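Local coordinates for protein beta-glucosidase (Chaetomella raphigera, PDB 6JXG) that probably hydrolyses terminal, non-reducing beta-D-glucosyl residues with release of beta-D-glucose, as a family 3 glycoside hydrolase of cellulose degradation, at residues 56-61 with 383-388; 194-199 with 226-231. One frame throughout, in Å; residues are numbered along the deposited sequence.

Overall arrangement
Both contacts involve the sheet of the N-terminal, TIM-barrel-like domain, in which strands 55-57, 105-106, 151-157, 196-199 and 228-231 follow one another in parallel. Contact 2 pairs the last two of these strands. In contact 1 the segment 56-61, which includes part of strand 55-57, meets 383-388, a loop of the family 3 C-terminal domain between strand 351-355 and helix 396-406. The centres lie about 17 Å apart, and in sequence contact 2 is nested within the long loop that contact 1 closes. Tyr56 connects them: its OH packs 3.6 Å from Phe228 CE1, consistent with a sheet curled into a barrel. One contact thus builds the barrel wall, and the other joins the barrel to the next domain.

Contact 1: 56-61 with 383-388; sequences YQDGPL and WGSGTA
Asp58, Gly59, Pro60 and Leu61 lie along an inverse gamma turn centred on Gly386, in a seam between the barrel domain and the C-terminal domain. The contact is mostly van der Waals and backbone-led. Asp58 CB rests 3.5 Å from Ser385 O, and its OD2 lies 3.6 Å from Ser385 CB. The polar ends have other partners: OD2 forms a salt bridge with Arg64, and Ser385 OG is hydrogen-bonded to Glu442. With an alanine at Asp58, Arg64 would probably be left without this mate and Ser385 CB without the carboxylate beside it. Gly59, entered through a cis peptide, leaves no room for a side chain, since a CB would run into Ser385 O. Pro60 then sets CD 3.8 Å from Gly386 CA.

Leu61 packs by both methyls. Its CG stands between backbone N and carbonyl carbon (chi1 58°), bringing the branched end against the turn: CD2 lies 3.3 Å from the carbonyl Gly386 O, and CD1 makes the apolar side-chain contact, 4.2 Å from Ala388 CB. Within the loop, Thr387 OG1 donates to Gly384 O at 2.8 Å. A single water bridges the segments, accepting from Leu61 N at 3.1 Å and donating weakly to Thr387 O.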
ATOM      1  N   TYR A  56      -6.160 -18.927  -5.363  1.00 11.68           N
ATOM      2  CA  TYR A  56      -5.996 -17.665  -4.641  1.00 11.64           C
ATOM      3  C   TYR A  56      -4.566 -17.650  -4.107  1.00 12.22           C
ATOM      4  O   TYR A  56      -4.167 -18.586  -3.348  1.00 10.88           O
ATOM      5  CB  TYR A  56      -6.961 -17.639  -3.459  1.00 11.78           C
ATOM      6  CG  TYR A  56      -8.451 -17.574  -3.773  1.00 11.51           C
ATOM      7  CD1 TYR A  56      -9.197 -16.411  -3.543  1.00 11.63           C
ATOM      8  CD2 TYR A  56      -9.122 -18.669  -4.203  1.00 12.07           C
ATOM      9  CE1 TYR A  56     -10.519 -16.380  -3.800  1.00 12.63           C
ATOM     10  CE2 TYR A  56     -10.463 -18.644  -4.493  1.00 11.17           C
ATOM     11  CZ  TYR A  56     -11.176 -17.492  -4.271  1.00 11.77           C
ATOM     12  OH  TYR A  56     -12.521 -17.498  -4.534  1.00 10.59           O
ATOM     13  N   GLN A  57      -3.809 -16.628  -4.482  1.00 10.48           N
ATOM     14  CA  GLN A  57      -2.399 -16.588  -4.159  1.00 10.40           C
ATOM     15  C   GLN A  57      -1.984 -15.200  -3.591  1.00 11.30           C
ATOM     16  O   GLN A  57      -2.316 -14.156  -4.148  1.00 11.46           O
ATOM     17  CB  GLN A  57      -1.516 -16.971  -5.350  1.00 11.24           C
ATOM     18  CG  GLN A  57      -0.074 -17.292  -4.966  1.00 10.20           C
ATOM     19  CD  GLN A  57       0.042 -18.670  -4.316  1.00 10.85           C
ATOM     20  OE1 GLN A  57      -0.939 -19.442  -4.236  1.00 10.67           O
ATOM     21  NE2 GLN A  57       1.253 -19.005  -3.863  1.00 10.75           N
ATOM     22  N   ASP A  58      -1.213 -15.244  -2.509  1.00 10.25           N
ATOM     23  CA  ASP A  58      -0.523 -14.018  -1.991  1.00 10.50           C
ATOM     24  C   ASP A  58       0.600 -13.609  -2.998  1.00 10.29           C
ATOM     25  O   ASP A  58       1.031 -14.416  -3.875  1.00 11.22           O
ATOM     26  CB  ASP A  58       0.123 -14.301  -0.652  1.00 10.33           C
ATOM     27  CG  ASP A  58      -0.842 -14.367   0.508  1.00 12.28           C
ATOM     28  OD1 ASP A  58      -1.741 -13.531   0.503  1.00 11.95           O
ATOM     29  OD2 ASP A  58      -0.680 -15.251   1.403  1.00 11.57           O
ATOM     30  N   GLY A  59       1.069 -12.379  -2.960  1.00 11.42           N
ATOM     31  CA  GLY A  59       0.557 -11.332  -2.095  1.00 10.47           C
ATOM     32  C   GLY A  59       0.643 -10.029  -2.857  1.00 10.05           C
ATOM     33  O   GLY A  59       0.784 -10.026  -4.068  1.00  9.88           O
ATOM     34  N   PRO A  60       0.558  -8.889  -2.147  1.00  9.22           N
ATOM     35  CA  PRO A  60       0.477  -7.579  -2.826  1.00  9.53           C
ATOM     36  C   PRO A  60       1.676  -7.114  -3.635  1.00 10.39           C
ATOM     37  O   PRO A  60       1.475  -6.307  -4.560  1.00 11.47           O
ATOM     38  CB  PRO A  60       0.116  -6.589  -1.644  1.00  9.61           C
ATOM     39  CG  PRO A  60      -0.446  -7.515  -0.568  1.00  9.81           C
ATOM     40  CD  PRO A  60       0.282  -8.797  -0.706  1.00  9.43           C
ATOM     41  N   LEU A  61       2.901  -7.602  -3.352  1.00  9.63           N
ATOM     42  CA  LEU A  61       4.087  -7.062  -3.997  1.00  9.87           C
ATOM     43  C   LEU A  61       4.790  -8.089  -4.863  1.00  9.10           C
ATOM     44  O   LEU A  61       5.897  -7.851  -5.335  1.00  8.62           O
ATOM     45  CB  LEU A  61       5.049  -6.500  -2.952  1.00  9.55           C
ATOM     46  CG  LEU A  61       5.573  -7.399  -1.849  1.00  9.85           C
ATOM     47  CD1 LEU A  61       6.427  -8.585  -2.314  1.00 10.08           C
ATOM     48  CD2 LEU A  61       6.370  -6.631  -0.812  1.00  9.21           C
ATOM     49  N   TRP A 383       7.870  -8.531   6.792  1.00 12.35           N
ATOM     50  CA  TRP A 383       7.631  -9.977   6.896  1.00 11.44           C
ATOM     51  C   TRP A 383       6.149 -10.312   6.927  1.00 11.03           C
ATOM     52  O   TRP A 383       5.300  -9.464   7.191  1.00 10.66           O
ATOM     53  CB  TRP A 383       8.292 -10.601   8.125  1.00 10.89           C
ATOM     54  CG  TRP A 383       7.768 -10.218   9.425  1.00 10.73           C
ATOM     55  CD1 TRP A 383       6.621 -10.657  10.004  1.00 10.61           C
ATOM     56  CD2 TRP A 383       8.407  -9.367  10.420  1.00 12.00           C
ATOM     57  NE1 TRP A 383       6.500 -10.143  11.275  1.00 10.42           N
ATOM     58  CE2 TRP A 383       7.546  -9.322  11.547  1.00 11.02           C
ATOM     59  CE3 TRP A 383       9.581  -8.629  10.447  1.00 11.13           C
ATOM     60  CZ2 TRP A 383       7.840  -8.572  12.702  1.00 12.15           C
ATOM     61  CZ3 TRP A 383       9.903  -7.906  11.642  1.00 12.08           C
ATOM     62  CH2 TRP A 383       9.016  -7.876  12.729  1.00 12.07           C
ATOM     63  N   GLY A 384       5.882 -11.580   6.662  1.00 10.13           N
ATOM     64  CA  GLY A 384       4.514 -12.104   6.697  1.00  9.90           C
ATOM     65  C   GLY A 384       4.051 -12.638   5.369  1.00 10.01           C
ATOM     66  O   GLY A 384       4.860 -13.088   4.580  1.00 10.87           O
ATOM     67  N   SER A 385       2.730 -12.573   5.133  1.00 10.11           N
ATOM     68  CA  SER A 385       2.128 -13.088   3.931  1.00 12.36           C
ATOM     69  C   SER A 385       2.334 -12.209   2.730  1.00 12.09           C
ATOM     70  O   SER A 385       2.278 -12.688   1.605  1.00 12.54           O
ATOM     71  CB  SER A 385       0.625 -13.277   4.134  1.00 12.94           C
ATOM     72  OG  SER A 385       0.064 -11.983   4.267  1.00 12.12           O
ATOM     73  N   GLY A 386       2.609 -10.920   2.958  1.00 10.56           N
ATOM     74  CA  GLY A 386       2.816  -9.930   1.858  1.00 10.48           C
ATOM     75  C   GLY A 386       4.232  -9.902   1.283  1.00 10.93           C
ATOM     76  O   GLY A 386       4.842  -8.814   1.121  1.00 11.38           O
ATOM     77  N   THR A 387       4.745 -11.096   1.021  1.00  9.69           N
ATOM     78  CA  THR A 387       6.114 -11.357   0.632  1.00 11.57           C
ATOM     79  C   THR A 387       6.215 -12.183  -0.614  1.00 10.44           C
ATOM     80  O   THR A 387       5.225 -12.743  -1.094  1.00 10.95           O
ATOM     81  CB  THR A 387       6.912 -12.021   1.781  1.00 12.07           C
ATOM     82  OG1 THR A 387       6.307 -13.258   2.212  1.00 10.93           O
ATOM     83  CG2 THR A 387       6.986 -10.977   3.001  1.00 11.83           C
ATOM     84  N   ALA A 388       7.458 -12.347  -1.062  1.00 12.31           N
ATOM     85  CA  ALA A 388       7.847 -13.158  -2.228  1.00 11.71           C
ATOM     86  C   ALA A 388       9.305 -13.545  -2.002  1.00 12.14           C
ATOM     87  O   ALA A 388       9.961 -12.905  -1.203  1.00 11.09           O
ATOM     88  CB  ALA A 388       7.743 -12.400  -3.508  1.00 11.74           C
TER
HETATM   89  O   HOH W   1       3.533 -10.356  -2.018  1.00 11.61           O

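Contact 2: 194-199 with 226-231; sequences VASIMC and QGFVVS
Phe228 holds CG between its backbone N and carbonyl carbon (chi1 72°), a torsion that folds the ring back over the neighbouring strand, where Ser196 CB lies over one face in a CH-pi contact, 3.7 Å from the centroid and displaced toward the rim. Met198 takes another route: CG is anti to the backbone N (chi1 -175°) and passes Val230 O at 3.4 Å.

These residues belong to two adjacent parallel strands of the barrel, 196-199 and 228-231, with helix 214-222 between them in sequence: a beta-alpha-beta crossover. The N-to-C directions of the two short strands differ by 35°, the twist of the barrel wall. Ile197 N donates to Phe228 O at 3.0 Å; Val230 N donates to Ile197 O, and Cys199 N to Val230 O, both at 2.9 Å. The bond from Phe228 N to Ala195 O, at 3.3 Å, is weak. Each of these carbonyls also meets a CA-H, as Val230 O does with Met198 CA at 3.0 Å.

The sheet's two faces differ. Ser196, Phe228, Met198 and Val230 share one, with helix 278-294 packing on the Phe228 ring. On the other, Ile197, Cys199 and Val229 lie against helix 214-222; Cys199 SG approaches Val229 CG1 to 4.0 Å.

Beyond the pair, Ser196 OG bonds Ala152 O. The buried backbone polar groups are met by main-chain bonds between the strands and, at Val229 N, by a hydrogen bond to Asp248 OD2, while the disulfide ties Cys199 covalently to the crossover at Cys210.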
ATOM      1  N   VAL A 194     -12.748  -3.541  -8.818  1.00 11.96           N
ATOM      2  CA  VAL A 194     -12.102  -4.656  -8.075  1.00 10.76           C
ATOM      3  C   VAL A 194     -12.986  -5.913  -8.004  1.00 10.47           C
ATOM      4  O   VAL A 194     -14.189  -5.887  -7.675  1.00 10.65           O
ATOM      5  CB  VAL A 194     -11.531  -4.244  -6.723  1.00 11.18           C
ATOM      6  CG1 VAL A 194     -12.603  -4.239  -5.653  1.00 12.35           C
ATOM      7  CG2 VAL A 194     -10.376  -5.165  -6.284  1.00 11.27           C
ATOM      8  N   ALA A 195     -12.374  -7.045  -8.327  1.00  9.68           N
ATOM      9  CA  ALA A 195     -13.131  -8.329  -8.409  1.00  9.46           C
ATOM     10  C   ALA A 195     -13.578  -8.884  -7.085  1.00  9.83           C
ATOM     11  O   ALA A 195     -14.631  -9.574  -6.978  1.00  9.03           O
ATOM     12  CB  ALA A 195     -12.277  -9.357  -9.163  1.00 10.22           C
ATOM     13  N   SER A 196     -12.757  -8.650  -6.046  1.00 10.46           N
ATOM     14  CA  SER A 196     -12.983  -9.249  -4.712  1.00 10.80           C
ATOM     15  C   SER A 196     -12.470  -8.339  -3.596  1.00 10.91           C
ATOM     16  O   SER A 196     -11.627  -7.451  -3.828  1.00 10.99           O
ATOM     17  CB  SER A 196     -12.342 -10.655  -4.587  1.00 11.87           C
ATOM     18  OG  SER A 196     -10.948 -10.576  -4.632  1.00 11.59           O
ATOM     19  N   ILE A 197     -13.003  -8.543  -2.410  1.00 10.41           N
ATOM     20  CA  ILE A 197     -12.550  -7.820  -1.229  1.00 10.65           C
ATOM     21  C   ILE A 197     -12.453  -8.844  -0.136  1.00  9.83           C
ATOM     22  O   ILE A 197     -13.275  -9.762  -0.065  1.00  9.81           O
ATOM     23  CB  ILE A 197     -13.602  -6.738  -0.831  1.00 12.07           C
ATOM     24  CG1 ILE A 197     -13.605  -5.569  -1.864  1.00 12.39           C
ATOM     25  CG2 ILE A 197     -13.352  -6.266   0.569  1.00 12.19           C
ATOM     26  CD1 ILE A 197     -14.791  -4.675  -1.726  1.00 13.41           C
ATOM     27  N   MET A 198     -11.412  -8.760   0.678  1.00  9.24           N
ATOM     28  CA  MET A 198     -11.216  -9.720   1.748  1.00  9.48           C
ATOM     29  C   MET A 198     -11.622  -9.073   3.078  1.00 11.25           C
ATOM     30  O   MET A 198     -11.179  -7.947   3.388  1.00 12.17           O
ATOM     31  CB  MET A 198      -9.724 -10.075   1.838  1.00  9.39           C
ATOM     32  CG  MET A 198      -9.370 -11.164   2.843  1.00  9.76           C
ATOM     33  SD  MET A 198      -7.619 -11.450   3.098  1.00 11.47           S
ATOM     34  CE  MET A 198      -7.201 -12.144   1.491  1.00 13.02           C
ATOM     35  N   CYS A 199     -12.410  -9.766   3.887  1.00 12.29           N
ATOM     36  CA  CYS A 199     -12.748  -9.249   5.197  1.00 12.61           C
ATOM     37  C   CYS A 199     -11.705  -9.609   6.248  1.00 12.91           C
ATOM     38  O   CYS A 199     -10.996 -10.616   6.098  1.00 15.06           O
ATOM     39  CB  CYS A 199     -14.137  -9.675   5.606  1.00 14.59           C
ATOM     40  SG  CYS A 199     -14.555 -11.421   5.467  1.00 15.50           S
ATOM     41  N   GLN A 226     -20.211  -5.327  -6.819  1.00 14.03           N
ATOM     42  CA  GLN A 226     -20.741  -6.426  -7.638  1.00 14.09           C
ATOM     43  C   GLN A 226     -19.925  -7.723  -7.577  1.00 14.12           C
ATOM     44  O   GLN A 226     -20.452  -8.773  -7.961  1.00 14.51           O
ATOM     45  CB  GLN A 226     -20.889  -5.991  -9.092  1.00 13.66           C
ATOM     46  CG  GLN A 226     -21.803  -4.795  -9.319  1.00 16.03           C
ATOM     47  CD  GLN A 226     -23.221  -5.154  -8.987  1.00 17.22           C
ATOM     48  OE1 GLN A 226     -23.752  -6.166  -9.493  1.00 19.42           O
ATOM     49  NE2 GLN A 226     -23.848  -4.378  -8.107  1.00 17.32           N
ATOM     50  N   GLY A 227     -18.691  -7.680  -7.032  1.00 13.42           N
ATOM     51  CA  GLY A 227     -17.904  -8.855  -6.804  1.00 12.07           C
ATOM     52  C   GLY A 227     -18.218  -9.637  -5.531  1.00 11.66           C
ATOM     53  O   GLY A 227     -19.329  -9.573  -4.944  1.00 10.95           O
ATOM     54  N   PHE A 228     -17.207 -10.324  -5.044  1.00 10.40           N
ATOM     55  CA  PHE A 228     -17.373 -11.272  -4.003  1.00 10.35           C
ATOM     56  C   PHE A 228     -16.411 -10.947  -2.848  1.00 10.54           C
ATOM     57  O   PHE A 228     -15.360 -10.346  -3.053  1.00 10.64           O
ATOM     58  CB  PHE A 228     -17.221 -12.701  -4.468  1.00 10.24           C
ATOM     59  CG  PHE A 228     -15.856 -13.099  -4.799  1.00 11.17           C
ATOM     60  CD1 PHE A 228     -15.043 -13.730  -3.854  1.00 10.55           C
ATOM     61  CD2 PHE A 228     -15.370 -12.914  -6.117  1.00 10.49           C
ATOM     62  CE1 PHE A 228     -13.770 -14.121  -4.179  1.00 11.33           C
ATOM     63  CE2 PHE A 228     -14.110 -13.331  -6.455  1.00 10.71           C
ATOM     64  CZ  PHE A 228     -13.286 -13.976  -5.504  1.00 11.44           C
ATOM     65  N   VAL A 229     -16.867 -11.284  -1.655  1.00 10.27           N
ATOM     66  CA  VAL A 229     -16.082 -11.136  -0.412  1.00 10.54           C
ATOM     67  C   VAL A 229     -15.501 -12.452   0.028  1.00 10.41           C
ATOM     68  O   VAL A 229     -16.197 -13.437   0.126  1.00  9.71           O
ATOM     69  CB  VAL A 229     -16.970 -10.552   0.714  1.00 10.66           C
ATOM     70  CG1 VAL A 229     -16.096 -10.374   1.950  1.00 10.76           C
ATOM     71  CG2 VAL A 229     -17.533  -9.195   0.270  1.00 10.63           C
ATOM     72  N   VAL A 230     -14.183 -12.463   0.286  1.00 10.97           N
ATOM     73  CA  VAL A 230     -13.480 -13.628   0.720  1.00  9.93           C
ATOM     74  C   VAL A 230     -12.961 -13.423   2.136  1.00 10.32           C
ATOM     75  O   VAL A 230     -12.607 -12.308   2.521  1.00  9.96           O
ATOM     76  CB  VAL A 230     -12.418 -13.994  -0.286  1.00 10.02           C
ATOM     77  CG1 VAL A 230     -11.381 -12.882  -0.506  1.00 10.30           C
ATOM     78  CG2 VAL A 230     -11.756 -15.287   0.128  1.00 10.73           C
ATOM     79  N   SER A 231     -12.908 -14.490   2.933  1.00  9.97           N
ATOM     80  CA  SER A 231     -12.387 -14.319   4.274  1.00  9.71           C
ATOM     81  C   SER A 231     -10.917 -14.210   4.316  1.00 10.19           C
ATOM     82  O   SER A 231     -10.194 -14.864   3.553  1.00  9.82           O
ATOM     83  CB  SER A 231     -12.853 -15.434   5.210  1.00 10.23           C
ATOM     84  OG  SER A 231     -12.275 -16.660   4.833  1.00 10.17           O
TER